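PDB 2NLZ: cephalosporin acylase from Bacillus halodurans, which probably hydrolyses amide bonds as an N-terminal nucleophile acylase of the gamma-glutamyltranspeptidase family, although its natural function is not established. Local coordinates for residues V18-N23 with T521-G526; Y148-Y153 with R200-A205; A362-D367 with Q513-D518. The protein carries 1 engineered substitution. One frame throughout, in Å; residues are numbered along the deposited sequence.

Contact 1: residues V18-N23 with T521-G526; sequences VVYAKN and TGVLAG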
loop_
_atom_site.group_PDB
_atom_site.type_symbol
_atom_site.label_atom_id
_atom_site.label_comp_id
_atom_site.label_asym_id
_atom_site.label_seq_id
_atom_site.Cartn_x
_atom_site.Cartn_y
_atom_site.Cartn_z
ATOM N N VAL D 18 -19.041 -9.177 2.911
ATOM C CA VAL D 18 -20.300 -9.341 2.178
ATOM C C VAL D 18 -21.384 -9.653 3.184
ATOM O O VAL D 18 -21.161 -10.433 4.111
ATOM C CB VAL D 18 -20.226 -10.485 1.128
ATOM C CG1 VAL D 18 -21.571 -10.688 0.420
ATOM C CG2 VAL D 18 -19.142 -10.190 0.094
ATOM N N VAL D 19 -22.534 -9.008 3.021
ATOM C CA VAL D 19 -23.677 -9.218 3.902
ATOM C C VAL D 19 -24.593 -10.303 3.316
ATOM O O VAL D 19 -24.900 -10.290 2.111
ATOM C CB VAL D 19 -24.435 -7.884 4.156
ATOM C CG1 VAL D 19 -25.825 -8.127 4.719
ATOM C CG2 VAL D 19 -23.606 -6.973 5.087
ATOM N N TYR D 20 -24.997 -11.250 4.170
ATOM C CA TYR D 20 -25.878 -12.352 3.761
ATOM C C TYR D 20 -27.279 -12.336 4.386
ATOM O O TYR D 20 -27.452 -12.014 5.567
ATOM C CB TYR D 20 -25.204 -13.709 4.008
ATOM C CG TYR D 20 -24.138 -14.045 2.994
ATOM C CD1 TYR D 20 -24.431 -14.825 1.884
ATOM C CD2 TYR D 20 -22.843 -13.563 3.138
ATOM C CE1 TYR D 20 -23.463 -15.124 0.949
ATOM C CE2 TYR D 20 -21.870 -13.854 2.211
ATOM C CZ TYR D 20 -22.188 -14.636 1.122
ATOM O OH TYR D 20 -21.220 -14.923 0.203
ATOM N N ALA D 21 -28.275 -12.693 3.579
ATOM C CA ALA D 21 -29.661 -12.772 4.040
ATOM C C ALA D 21 -30.467 -13.783 3.238
ATOM O O ALA D 21 -30.007 -14.303 2.219
ATOM C CB ALA D 21 -30.336 -11.407 3.979
ATOM N N LYS D 22 -31.676 -14.053 3.711
ATOM C CA LYS D 22 -32.568 -14.970 3.030
ATOM C C LYS D 22 -33.918 -14.326 2.793
ATOM O O LYS D 22 -34.434 -14.360 1.680
ATOM C CB LYS D 22 -32.736 -16.263 3.831
ATOM C CG LYS D 22 -31.718 -17.340 3.501
ATOM C CD LYS D 22 -31.933 -17.940 2.109
ATOM C CE LYS D 22 -33.195 -18.803 2.029
ATOM N NZ LYS D 22 -33.058 -20.084 2.773
ATOM N N ASN D 23 -34.484 -13.734 3.839
ATOM C CA ASN D 23 -35.858 -13.247 3.777
ATOM C C ASN D 23 -36.009 -11.799 3.321
ATOM O O ASN D 23 -37.109 -11.368 2.969
ATOM C CB ASN D 23 -36.572 -13.477 5.113
ATOM C CG ASN D 23 -36.898 -14.941 5.358
ATOM O OD1 ASN D 23 -36.996 -15.387 6.500
ATOM N ND2 ASN D 23 -37.067 -15.696 4.278
ATOM N N THR D 521 -29.697 -21.992 -4.204
ATOM C CA THR D 521 -29.999 -21.951 -2.767
ATOM C C THR D 521 -30.953 -20.811 -2.348
ATOM O O THR D 521 -31.727 -20.951 -1.399
ATOM C CB THR D 521 -28.705 -22.021 -1.876
ATOM O OG1 THR D 521 -28.997 -21.577 -0.549
ATOM C CG2 THR D 521 -27.589 -21.176 -2.438
ATOM N N GLY D 522 -30.917 -19.697 -3.066
ATOM C CA GLY D 522 -31.785 -18.571 -2.737
ATOM C C GLY D 522 -31.160 -17.554 -1.793
ATOM O O GLY D 522 -31.795 -16.558 -1.442
ATOM N N VAL D 523 -29.912 -17.797 -1.392
ATOM C CA VAL D 523 -29.208 -16.910 -0.473
ATOM C C VAL D 523 -28.810 -15.569 -1.131
ATOM O O VAL D 523 -28.303 -15.534 -2.262
ATOM C CB VAL D 523 -28.013 -17.643 0.238
ATOM C CG1 VAL D 523 -26.884 -17.976 -0.737
ATOM C CG2 VAL D 523 -27.495 -16.844 1.427
ATOM N N LEU D 524 -29.077 -14.473 -0.419
ATOM C CA LEU D 524 -28.816 -13.124 -0.910
ATOM C C LEU D 524 -27.477 -12.597 -0.401
ATOM O O LEU D 524 -27.185 -12.654 0.789
ATOM C CB LEU D 524 -29.931 -12.167 -0.474
ATOM C CG LEU D 524 -31.386 -12.501 -0.810
ATOM C CD1 LEU D 524 -32.322 -11.623 0.024
ATOM C CD2 LEU D 524 -31.690 -12.351 -2.294
ATOM N N ALA D 525 -26.676 -12.070 -1.319
ATOM C CA ALA D 525 -25.365 -11.534 -0.985
ATOM C C ALA D 525 -25.267 -10.072 -1.397
ATOM O O ALA D 525 -25.439 -9.725 -2.570
ATOM C CB ALA D 525 -24.272 -12.354 -1.641
ATOM N N GLY D 526 -24.979 -9.219 -0.422
ATOM C CA GLY D 526 -25.008 -7.791 -0.644
ATOM C C GLY D 526 -23.694 -7.071 -0.477
ATOM O O GLY D 526 -22.846 -7.446 0.346
#

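Contact 2: residues Y148-Y153 with R200-A205; sequences YAEEGY and RSQGHA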
loop_
_atom_site.group_PDB
_atom_site.type_symbol
_atom_site.label_atom_id
_atom_site.label_comp_id
_atom_site.label_asym_id
_atom_site.label_seq_id
_atom_site.Cartn_x
_atom_site.Cartn_y
_atom_site.Cartn_z
ATOM N N TYR D 148 -39.437 10.697 9.830
ATOM C CA TYR D 148 -38.109 11.302 9.795
ATOM C C TYR D 148 -38.205 12.793 9.516
ATOM O O TYR D 148 -37.456 13.581 10.083
ATOM C CB TYR D 148 -37.214 10.647 8.734
ATOM C CG TYR D 148 -36.677 9.269 9.083
ATOM C CD1 TYR D 148 -36.677 8.246 8.136
ATOM C CD2 TYR D 148 -36.167 8.989 10.348
ATOM C CE1 TYR D 148 -36.191 6.982 8.435
ATOM C CE2 TYR D 148 -35.679 7.726 10.655
ATOM C CZ TYR D 148 -35.695 6.729 9.690
ATOM O OH TYR D 148 -35.220 5.472 9.971
ATOM N N ALA D 149 -39.124 13.175 8.639
ATOM C CA ALA D 149 -39.267 14.571 8.277
ATOM C C ALA D 149 -39.791 15.407 9.441
ATOM O O ALA D 149 -39.336 16.524 9.643
ATOM C CB ALA D 149 -40.156 14.707 7.063
ATOM N N GLU D 150 -40.728 14.850 10.209
ATOM C CA GLU D 150 -41.333 15.552 11.350
ATOM C C GLU D 150 -40.415 15.630 12.563
ATOM O O GLU D 150 -40.271 16.685 13.170
ATOM C CB GLU D 150 -42.661 14.904 11.752
ATOM C CG GLU D 150 -43.865 15.515 11.067
ATOM C CD GLU D 150 -45.180 14.922 11.512
ATOM O OE1 GLU D 150 -45.274 13.682 11.626
ATOM O OE2 GLU D 150 -46.131 15.704 11.726
ATOM N N GLU D 151 -39.795 14.508 12.908
ATOM C CA GLU D 151 -38.976 14.430 14.107
ATOM C C GLU D 151 -37.554 14.898 13.857
ATOM O O GLU D 151 -36.918 15.452 14.744
ATOM C CB GLU D 151 -38.994 13.010 14.675
ATOM C CG GLU D 151 -40.335 12.638 15.312
ATOM C CD GLU D 151 -40.552 11.132 15.445
ATOM O OE1 GLU D 151 -41.730 10.714 15.507
ATOM O OE2 GLU D 151 -39.556 10.371 15.487
ATOM N N GLY D 152 -37.058 14.675 12.647
ATOM C CA GLY D 152 -35.718 15.125 12.271
ATOM C C GLY D 152 -34.617 14.092 12.437
ATOM O O GLY D 152 -34.812 13.060 13.075
ATOM N N TYR D 153 -33.453 14.385 11.867
ATOM C CA TYR D 153 -32.296 13.488 11.944
ATOM C C TYR D 153 -30.962 14.229 12.061
ATOM O O TYR D 153 -30.820 15.328 11.532
ATOM C CB TYR D 153 -32.267 12.542 10.735
ATOM C CG TYR D 153 -32.099 13.224 9.397
ATOM C CD1 TYR D 153 -30.848 13.326 8.796
ATOM C CD2 TYR D 153 -33.196 13.754 8.722
ATOM C CE1 TYR D 153 -30.689 13.953 7.565
ATOM C CE2 TYR D 153 -33.049 14.379 7.492
ATOM C CZ TYR D 153 -31.793 14.477 6.920
ATOM O OH TYR D 153 -31.649 15.090 5.699
ATOM N N ARG D 200 -34.922 19.143 10.247
ATOM C CA ARG D 200 -36.264 18.635 10.048
ATOM C C ARG D 200 -36.975 19.487 9.023
ATOM O O ARG D 200 -36.539 20.589 8.710
ATOM C CB ARG D 200 -37.040 18.628 11.364
ATOM C CG ARG D 200 -36.944 19.931 12.158
ATOM C CD ARG D 200 -37.715 19.855 13.474
ATOM N NE ARG D 200 -39.147 19.646 13.265
ATOM C CZ ARG D 200 -40.031 20.619 13.058
ATOM N NH1 ARG D 200 -39.641 21.888 13.024
ATOM N NH2 ARG D 200 -41.310 20.321 12.880
ATOM N N SER D 201 -38.071 18.967 8.498
ATOM C CA SER D 201 -38.882 19.710 7.569
ATOM C C SER D 201 -40.339 19.280 7.675
ATOM O O SER D 201 -40.715 18.189 7.218
ATOM C CB SER D 201 -38.361 19.522 6.156
ATOM O OG SER D 201 -39.141 20.266 5.249
ATOM N N GLN D 202 -41.147 20.142 8.300
ATOM C CA GLN D 202 -42.590 19.932 8.392
ATOM C C GLN D 202 -43.217 19.910 7.009
ATOM O O GLN D 202 -44.191 19.198 6.779
ATOM C CB GLN D 202 -43.267 21.004 9.251
ATOM C CG GLN D 202 -43.770 20.510 10.605
ATOM C CD GLN D 202 -44.864 19.438 10.508
ATOM O OE1 GLN D 202 -45.541 19.299 9.480
ATOM N NE2 GLN D 202 -45.046 18.684 11.590
ATOM N N GLY D 203 -42.643 20.692 6.100
ATOM C CA GLY D 203 -43.074 20.714 4.718
ATOM C C GLY D 203 -43.026 19.328 4.109
ATOM O O GLY D 203 -44.038 18.829 3.606
ATOM N N HIS D 204 -41.851 18.705 4.179
ATOM C CA HIS D 204 -41.638 17.355 3.660
ATOM C C HIS D 204 -42.628 16.349 4.228
ATOM O O HIS D 204 -43.174 15.533 3.492
ATOM C CB HIS D 204 -40.216 16.885 3.949
ATOM C CG HIS D 204 -39.202 17.377 2.966
ATOM N ND1 HIS D 204 -38.770 18.684 2.931
ATOM C CD2 HIS D 204 -38.519 16.730 1.993
ATOM C CE1 HIS D 204 -37.865 18.819 1.980
ATOM N NE2 HIS D 204 -37.699 17.649 1.391
ATOM N N ALA D 205 -42.862 16.425 5.537
ATOM C CA ALA D 205 -43.837 15.570 6.203
ATOM C C ALA D 205 -45.257 15.735 5.646
ATOM O O ALA D 205 -45.905 14.738 5.306
ATOM C CB ALA D 205 -43.824 15.833 7.682
#

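Contact 3: residues A362-D367 with Q513-D518; sequences ATADGD and QIIWRD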
loop_
_atom_site.group_PDB
_atom_site.type_symbol
_atom_site.label_atom_id
_atom_site.label_comp_id
_atom_site.label_asym_id
_atom_site.label_seq_id
_atom_site.Cartn_x
_atom_site.Cartn_y
_atom_site.Cartn_z
ATOM N N ALA D 362 -31.243 -0.785 -3.674
ATOM C CA ALA D 362 -31.564 -2.129 -4.126
ATOM C C ALA D 362 -32.216 -2.920 -3.021
ATOM O O ALA D 362 -31.764 -2.892 -1.876
ATOM C CB ALA D 362 -30.332 -2.845 -4.631
ATOM N N THR D 363 -33.293 -3.617 -3.374
ATOM C CA THR D 363 -34.031 -4.444 -2.429
ATOM C C THR D 363 -34.343 -5.834 -2.996
ATOM O O THR D 363 -34.542 -6.014 -4.205
ATOM C CB THR D 363 -35.348 -3.791 -2.045
ATOM O OG1 THR D 363 -36.009 -3.367 -3.236
ATOM C CG2 THR D 363 -35.124 -2.573 -1.161
ATOM N N ALA D 364 -34.383 -6.812 -2.101
ATOM C CA ALA D 364 -34.779 -8.173 -2.447
ATOM C C ALA D 364 -35.460 -8.834 -1.242
ATOM O O ALA D 364 -35.164 -8.491 -0.083
ATOM C CB ALA D 364 -33.575 -8.979 -2.891
ATOM N N ASP D 365 -36.373 -9.765 -1.511
ATOM C CA ASP D 365 -37.033 -10.510 -0.435
ATOM C C ASP D 365 -36.928 -12.026 -0.568
ATOM O O ASP D 365 -36.308 -12.540 -1.507
ATOM C CB ASP D 365 -38.497 -10.065 -0.260
ATOM C CG ASP D 365 -39.367 -10.338 -1.489
ATOM O OD1 ASP D 365 -39.090 -11.295 -2.240
ATOM O OD2 ASP D 365 -40.359 -9.600 -1.686
ATOM N N GLY D 366 -37.546 -12.729 0.379
ATOM C CA GLY D 366 -37.549 -14.189 0.399
ATOM C C GLY D 366 -38.389 -14.837 -0.680
ATOM O O GLY D 366 -38.083 -15.937 -1.114
ATOM N N ASP D 367 -39.434 -14.140 -1.125
ATOM C CA ASP D 367 -40.380 -14.661 -2.123
ATOM C C ASP D 367 -39.937 -14.440 -3.570
ATOM O O ASP D 367 -40.753 -14.529 -4.490
ATOM C CB ASP D 367 -41.763 -14.030 -1.928
ATOM C CG ASP D 367 -42.304 -14.216 -0.516
ATOM O OD1 ASP D 367 -42.375 -15.372 -0.053
ATOM O OD2 ASP D 367 -42.670 -13.208 0.129
ATOM N N GLN D 513 -24.603 0.010 -5.258
ATOM C CA GLN D 513 -25.153 -1.042 -4.406
ATOM C C GLN D 513 -25.426 -2.267 -5.269
ATOM O O GLN D 513 -25.817 -2.156 -6.437
ATOM C CB GLN D 513 -26.446 -0.620 -3.700
ATOM C CG GLN D 513 -26.534 0.843 -3.261
ATOM C CD GLN D 513 -25.771 1.122 -1.994
ATOM O OE1 GLN D 513 -25.260 2.231 -1.798
ATOM N NE2 GLN D 513 -25.687 0.119 -1.120
ATOM N N ILE D 514 -25.213 -3.439 -4.680
ATOM C CA ILE D 514 -25.417 -4.699 -5.359
ATOM C C ILE D 514 -26.074 -5.668 -4.381
ATOM O O ILE D 514 -25.676 -5.756 -3.223
ATOM C CB ILE D 514 -24.068 -5.291 -5.874
ATOM C CG1 ILE D 514 -23.533 -4.492 -7.073
ATOM C CG2 ILE D 514 -24.216 -6.752 -6.271
ATOM C CD1 ILE D 514 -22.077 -4.795 -7.444
ATOM N N ILE D 515 -27.108 -6.356 -4.858
ATOM C CA ILE D 515 -27.616 -7.561 -4.207
ATOM C C ILE D 515 -27.645 -8.687 -5.249
ATOM O O ILE D 515 -28.318 -8.551 -6.272
ATOM C CB ILE D 515 -29.036 -7.367 -3.612
ATOM C CG1 ILE D 515 -29.046 -6.275 -2.551
ATOM C CG2 ILE D 515 -29.506 -8.635 -2.955
ATOM C CD1 ILE D 515 -30.424 -5.956 -2.025
ATOM N N TRP D 516 -26.911 -9.773 -5.004
ATOM C CA TRP D 516 -27.008 -10.961 -5.854
ATOM C C TRP D 516 -27.740 -12.108 -5.161
ATOM O O TRP D 516 -27.483 -12.419 -3.999
ATOM C CB TRP D 516 -25.644 -11.483 -6.356
ATOM C CG TRP D 516 -24.764 -10.556 -7.191
ATOM C CD1 TRP D 516 -23.406 -10.497 -7.145
ATOM C CD2 TRP D 516 -25.171 -9.595 -8.184
ATOM N NE1 TRP D 516 -22.933 -9.554 -8.022
ATOM C CE2 TRP D 516 -23.991 -8.985 -8.679
ATOM C CE3 TRP D 516 -26.411 -9.188 -8.703
ATOM C CZ2 TRP D 516 -24.010 -7.981 -9.668
ATOM C CZ3 TRP D 516 -26.436 -8.182 -9.691
ATOM C CH2 TRP D 516 -25.240 -7.595 -10.163
ATOM N N ARG D 517 -28.653 -12.735 -5.894
ATOM C CA ARG D 517 -29.333 -13.922 -5.418
ATOM C C ARG D 517 -28.810 -15.160 -6.131
ATOM O O ARG D 517 -28.830 -15.231 -7.363
ATOM C CB ARG D 517 -30.832 -13.822 -5.656
ATOM C CG ARG D 517 -31.503 -15.181 -5.572
ATOM C CD ARG D 517 -32.829 -15.263 -6.303
ATOM N NE ARG D 517 -33.866 -15.253 -5.300
ATOM C CZ ARG D 517 -34.568 -16.291 -4.866
ATOM N NH1 ARG D 517 -35.438 -16.067 -3.895
ATOM N NH2 ARG D 517 -34.439 -17.511 -5.384
ATOM N N ASP D 518 -28.349 -16.130 -5.344
ATOM C CA ASP D 518 -27.983 -17.449 -5.852
ATOM C C ASP D 518 -29.252 -18.177 -6.304
ATOM O O ASP D 518 -30.158 -18.381 -5.498
ATOM C CB ASP D 518 -27.277 -18.239 -4.752
ATOM C CG ASP D 518 -26.595 -19.487 -5.270
ATOM O OD1 ASP D 518 -25.353 -19.550 -5.176
ATOM O OD2 ASP D 518 -27.295 -20.406 -5.753
#

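Contact 1: residues V18-N23 with T521-G526
Val-19 to Ala-21 run antiparallel to Leu-524 to Gly-526, with segment axes 4.8 Å apart at closest approach and directions 156° apart. This is an antiparallel pair at the edge of the beta structure, where strand 19-21 is outermost within the chain, in a fold consistent with the N-terminal nucleophile hydrolase sandwich. Val-19 with Gly-526 and Ala-21 with Leu-524 are hydrogen-bonded pairs, each closed by two backbone bonds; Leu-524 N lies 2.8 Å from Ala-21 O. Between them, Tyr-20 and Ala-525 form a non-hydrogen-bonded pair, and their side chains share a face. Tyr-20 CG lies beside the backbone N and anti to the carbonyl carbon (chi1 -76°), which brings ring atom CE1 to 3.9 Å from Ala-525 CB. Val-523 CG2 meets the same ring at its edge, in plane, 3.7 Å from Tyr-20 CD1. Val-18 CG1 reaches Ala-525 CB from another direction, at 3.8 Å. Pro-157 of the second subunit also packs on Tyr-20. On the other face, Val-19 and Leu-524 both touch Met-25 of strand 24-28. Beyond the paired residues, the Lys-22 chain bends repeatedly and lies along the turn, with its CD 3.9 Å from Val-523 CA.

Contact 2: residues Y148-Y153 with R200-A205
Ala-149 and Glu-150, near the end of helix 143-151, offer their carbonyl oxygens to the residues just before helix 202-212. Ala-149 O accepts Ser-201 N at 3.0 Å. Glu-150 O accepts Arg-200 NE at 3.2 Å. That hydrogen bond is nearly straight (176° at the hydrogen), and the oxygen meets the guanidinium at its edge, in its plane. The NE itself stands tilted from the carbonyl plane. Gly-152, the first residue past the helix, has positive phi, and its N still bonds to Tyr-148 O.

Ser-201 holds the N-cap position of the second helix. Its OG and His-204 ND1 share a hydrogen bond of 2.8 Å, in which either may be the donor. Its carbonyl O accepts Ala-205 N within the helix.

The carboxylate of Glu-150 takes Gln-202 NE2 on the anti lone pair of OE2, at 3.2 Å. The amide and carboxylate planes are 79° apart. The same OE2 forms a salt bridge with Arg-209. Beneath these polar links, Ala-149 CB packs on His-204 CB at 3.8 Å and on Ala-205 CB at 3.9 Å, and Val-60 of helix 47-61 touches Ala-149 and His-204.

Two carbonyls at the C-terminal end of one helix are thus satisfied from the residues leading into another. The charge of Arg-200 there probably suits the negative end of the helix dipole.

Contact 3: residues A362-D367 with Q513-D518
Ile-515 packs on Ala-362 and Ala-364 in a buried, face-to-face contact between strands 512-517 and 359-365. The segment axes are 7.1 Å apart at closest approach and run at 22° to each other. Side chains, not backbone hydrogen bonds, join the two strands.

Ile-515 does most of the touching, with both of its branches. CG2 lies anti to the backbone N and meets Ala-364 CB at 4.1 Å. CG1 lies beside that N (chi1 -61°), and the extended chain beyond it carries CD1 across to Ala-362, where it is 4.1 Å from CB. The same methyl lies over the peptide that follows and stands 3.9 Å from Thr-363 CA.

Such layering matches the alpha-beta-beta-alpha sandwich of the N-terminal nucleophile hydrolases, in which two beta layers face each other between helices. Alternate residues point outward. Thr-363 OG1 and Asp-365 OD2 bond to Ala-47 O and N, at the start of helix 47-61, and Asp-365 OD1 bonds to Asn-369 N. On the far side, Ile-514 and Trp-516 reach Pro-462 of helix 462-467, and Ile-514 CG2 sits over the centre of the Trp-516 ring.

Toward the strand ends, Arg-517 crosses from the other layer, with its chain bent at chi3. The side chain of Met-370, on strand 370-376, also touches Arg-517. Its guanidinium turns an edge to Gly-366 O, which is a loose 3.8 Å from Arg-517 NH1.

In the fold
From the N terminus, residues 18-23 open contact 1, which closes only when the chain reaches 521-526. It pairs strand 19-21, near the N terminus, with strand 524-528, near the C terminus. Contacts 2 and 3 both lie within that span, one after the other and without crossing. Contact 2 closes a short loop of 46 residues and joins two helices at the periphery. Contact 3 then ties strand 359-365 to strand 512-517, face to face, as between the two beta layers expected of this family. The chain turns straight from 513-518 into 521-526, so contacts 1 and 3 touch: Ala-525 N probably bonds to Trp-516 O. Contact 2 stands apart, its nearest atoms about 14 Å from contact 3.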